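Local coordinates for chitooligosaccharide oxidase (Gibberella zeae, PDB 6Y0R), which oxidises the C1 hydroxyl of chitooligosaccharides to lactones while its FAD cofactor passes electrons to molecular oxygen, giving hydrogen peroxide, at residues Ala52-Leu55 and Arg56-Phe59. Numbering follows the deposited sequence.
Sequences AYNL and RLPF. With FAD (flavin-adenine dinucleotide), chain B.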
loop_
_atom_site.group_PDB
_atom_site.type_symbol
_atom_site.label_atom_id
_atom_site.label_comp_id
_atom_site.label_asym_id
_atom_site.label_seq_id
_atom_site.Cartn_x
_atom_site.Cartn_y
_atom_site.Cartn_z
ATOM N N ALA A 52 10.386 11.741 -8.176
ATOM C CA ALA A 52 9.917 10.591 -7.364
ATOM C C ALA A 52 9.628 11.069 -5.950
ATOM O O ALA A 52 10.297 11.978 -5.423
ATOM C CB ALA A 52 10.926 9.493 -7.417
ATOM N N TYR A 53 8.607 10.475 -5.335
ATOM C CA TYR A 53 8.238 10.780 -3.940
ATOM C C TYR A 53 9.446 10.579 -3.038
ATOM O O TYR A 53 9.794 11.433 -2.211
ATOM C CB TYR A 53 7.119 9.818 -3.521
ATOM C CG TYR A 53 6.836 9.858 -2.051
ATOM C CD1 TYR A 53 6.271 10.980 -1.486
ATOM C CD2 TYR A 53 7.092 8.775 -1.236
ATOM C CE1 TYR A 53 6.013 11.048 -0.129
ATOM C CE2 TYR A 53 6.830 8.828 0.122
ATOM C CZ TYR A 53 6.304 9.971 0.672
ATOM O OH TYR A 53 5.988 10.039 2.003
ATOM N N ASN A 54 10.114 9.439 -3.165
ATOM C CA ASN A 54 11.283 9.113 -2.323
ATOM C C ASN A 54 12.536 9.782 -2.913
ATOM O O ASN A 54 12.940 9.406 -4.001
ATOM C CB ASN A 54 11.534 7.610 -2.167
ATOM C CG ASN A 54 12.540 7.264 -1.093
ATOM O OD1 ASN A 54 13.237 8.149 -0.556
ATOM N ND2 ASN A 54 12.575 5.994 -0.705
ATOM N N LEU A 55 13.071 10.784 -2.219
ATOM C CA LEU A 55 14.285 11.539 -2.659
ATOM C C LEU A 55 15.504 10.620 -2.704
ATOM O O LEU A 55 16.499 10.939 -3.421
ATOM C CB LEU A 55 14.469 12.707 -1.679
ATOM C CG LEU A 55 13.305 13.705 -1.686
ATOM C CD1 LEU A 55 13.469 14.783 -0.614
ATOM C CD2 LEU A 55 13.164 14.331 -3.058
ATOM N N ARG A 56 15.455 9.471 -2.036
ATOM C CA ARG A 56 16.553 8.483 -2.132
ATOM C C ARG A 56 16.600 7.821 -3.517
ATOM O O ARG A 56 17.676 7.284 -3.875
ATOM C CB ARG A 56 16.405 7.421 -1.043
ATOM C CG ARG A 56 17.631 6.538 -0.879
ATOM C CD ARG A 56 17.470 5.564 0.243
ATOM N NE ARG A 56 16.468 4.511 -0.031
ATOM C CZ ARG A 56 16.699 3.416 -0.725
ATOM N NH1 ARG A 56 15.732 2.520 -0.872
ATOM N NH2 ARG A 56 17.869 3.216 -1.327
ATOM N N LEU A 57 15.498 7.791 -4.263
ATOM C CA LEU A 57 15.342 6.991 -5.510
ATOM C C LEU A 57 14.657 7.793 -6.610
ATOM O O LEU A 57 13.587 7.457 -7.158
ATOM C CB LEU A 57 14.597 5.704 -5.162
ATOM C CG LEU A 57 15.350 4.710 -4.296
ATOM C CD1 LEU A 57 14.447 3.535 -3.939
ATOM C CD2 LEU A 57 16.579 4.174 -4.993
ATOM N N PRO A 58 15.361 8.851 -7.090
ATOM C CA PRO A 58 14.939 9.528 -8.304
ATOM C C PRO A 58 15.274 8.697 -9.549
ATOM O O PRO A 58 16.260 7.925 -9.547
ATOM C CB PRO A 58 15.814 10.811 -8.272
ATOM C CG PRO A 58 17.064 10.325 -7.638
ATOM C CD PRO A 58 16.610 9.384 -6.519
ATOM N N PHE A 59 14.446 8.823 -10.574
ATOM C CA PHE A 59 14.633 8.153 -11.884
ATOM C C PHE A 59 14.216 9.123 -12.982
ATOM O O PHE A 59 13.448 10.068 -12.735
ATOM C CB PHE A 59 13.897 6.812 -11.970
ATOM C CG PHE A 59 14.424 5.746 -11.053
ATOM C CD1 PHE A 59 15.685 5.188 -11.253
ATOM C CD2 PHE A 59 13.681 5.278 -9.963
ATOM C CE1 PHE A 59 16.203 4.254 -10.387
ATOM C CE2 PHE A 59 14.217 4.338 -9.096
ATOM C CZ PHE A 59 15.463 3.798 -9.309
HETATM P PA FAD B . 2.688 4.790 -7.628
HETATM O O1A FAD B . 4.115 5.005 -7.322
HETATM O O2A FAD B . 1.997 5.667 -8.593
HETATM O O5B FAD B . 2.440 3.288 -8.095
HETATM C C5B FAD B . 2.735 2.171 -7.256
HETATM C C4B FAD B . 2.861 0.921 -8.108
HETATM O O4B FAD B . 1.587 0.639 -8.740
HETATM C C3B FAD B . 3.861 0.962 -9.282
HETATM O O3B FAD B . 4.328 -0.355 -9.600
HETATM C C2B FAD B . 2.998 1.483 -10.423
HETATM O O2B FAD B . 3.521 1.227 -11.729
HETATM C C1B FAD B . 1.707 0.759 -10.153
HETATM N N9A FAD B . 0.518 1.427 -10.658
HETATM C C8A FAD B . 0.001 2.612 -10.202
HETATM N N7A FAD B . -1.092 2.975 -10.861
HETATM C C5A FAD B . -1.283 1.969 -11.801
HETATM C C6A FAD B . -2.257 1.778 -12.799
HETATM N N6A FAD B . -3.271 2.631 -12.962
HETATM N N1A FAD B . -2.155 0.684 -13.605
HETATM C C2A FAD B . -1.101 -0.132 -13.407
HETATM N N3A FAD B . -0.138 -0.066 -12.483
HETATM C C4A FAD B . -0.278 1.021 -11.702
HETATM N N1 FAD B . -0.195 1.642 2.262
HETATM C C2 FAD B . -1.168 1.034 2.956
HETATM O O2 FAD B . -1.571 -0.140 2.626
HETATM N N3 FAD B . -1.759 1.686 4.000
HETATM C C4 FAD B . -1.405 2.962 4.407
HETATM O O4 FAD B . -1.992 3.507 5.357
HETATM C C4X FAD B . -0.389 3.631 3.684
HETATM N N5 FAD B . -0.063 4.884 4.012
HETATM C C5X FAD B . 0.832 5.547 3.201
HETATM C C6 FAD B . 1.141 6.906 3.479
HETATM C C7 FAD B . 2.052 7.600 2.702
HETATM C C7M FAD B . 2.400 9.041 3.021
HETATM C C8 FAD B . 2.653 6.951 1.546
HETATM C C8M FAD B . 3.565 7.675 0.574
HETATM C C9 FAD B . 2.366 5.590 1.314
HETATM C C9A FAD B . 1.471 4.880 2.126
HETATM N N10 FAD B . 1.161 3.536 1.852
HETATM C C10 FAD B . 0.187 2.869 2.604
HETATM C "C1'" FAD B . 1.817 2.797 0.769
HETATM C "C2'" FAD B . 1.001 2.866 -0.524
HETATM O "O2'" FAD B . -0.124 1.988 -0.459
HETATM C "C3'" FAD B . 1.907 2.470 -1.662
HETATM O "O3'" FAD B . 2.987 3.431 -1.664
HETATM C "C4'" FAD B . 1.131 2.474 -2.980
HETATM O "O4'" FAD B . 1.701 1.557 -3.931
HETATM C "C5'" FAD B . 1.120 3.866 -3.544
HETATM O "O5'" FAD B . 0.238 3.957 -4.678
HETATM P P FAD B . 0.448 5.178 -5.666
HETATM O O1P FAD B . -0.567 5.087 -6.744
HETATM O O2P FAD B . 0.566 6.467 -4.939
HETATM O O3P FAD B . 1.949 4.876 -6.198
HETATM O O HOH W 1 12.730 11.411 -9.905
#
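Between N54 and L57 the backbone folds into a type I beta turn, L55 and R56 at its corner, closed by a bond from L57 N to N54 O (3.0 Å, N-H...O 161°). It illustrates the Asx turn superimposed on a beta turn: the side chain of N54 supplies a second acceptor, OD1, for R56 N at 3.0 Å, so that one asparagine grips two successive backbone N-H groups. In both bonds the donor stands well above the plane of the carbonyl it meets, and neither N-H lies on a lone pair. With CG anti to the backbone N (chi1 -168°), the N54 amide swings beside its own carbonyl and brings OD1 to 3.3 Å from R56 CB. Its other end, ND2, donates to the carbonyl oxygens of Y96 and F339, which fixes the rotation of this buried amide.

R56 shares the F339 oxygen through NE, while NH1 reaches S450. Its chain bends at chi3, turning the guanidinium 75° from the N54 amide plane; L57 CG sits over the centre of one face, 4.0 Å above the plane. P58 CD rests 3.5 Å from L55 O.

The turn lies in the loop joining helix 44-50 to strand 63-65 of this FAD-linked oxidase. Just before it, Y53 leaves the turn, its CE2 lying 3.5 Å from C8M of FAD, and its ring meets that of H94, which is probably one of the two covalent attachment points of the FAD. A52 CB packs against L57 O, which also accepts a bond from S98; a single water takes hydrogen bonds from both A52 N, at 2.9 Å, and F59 N.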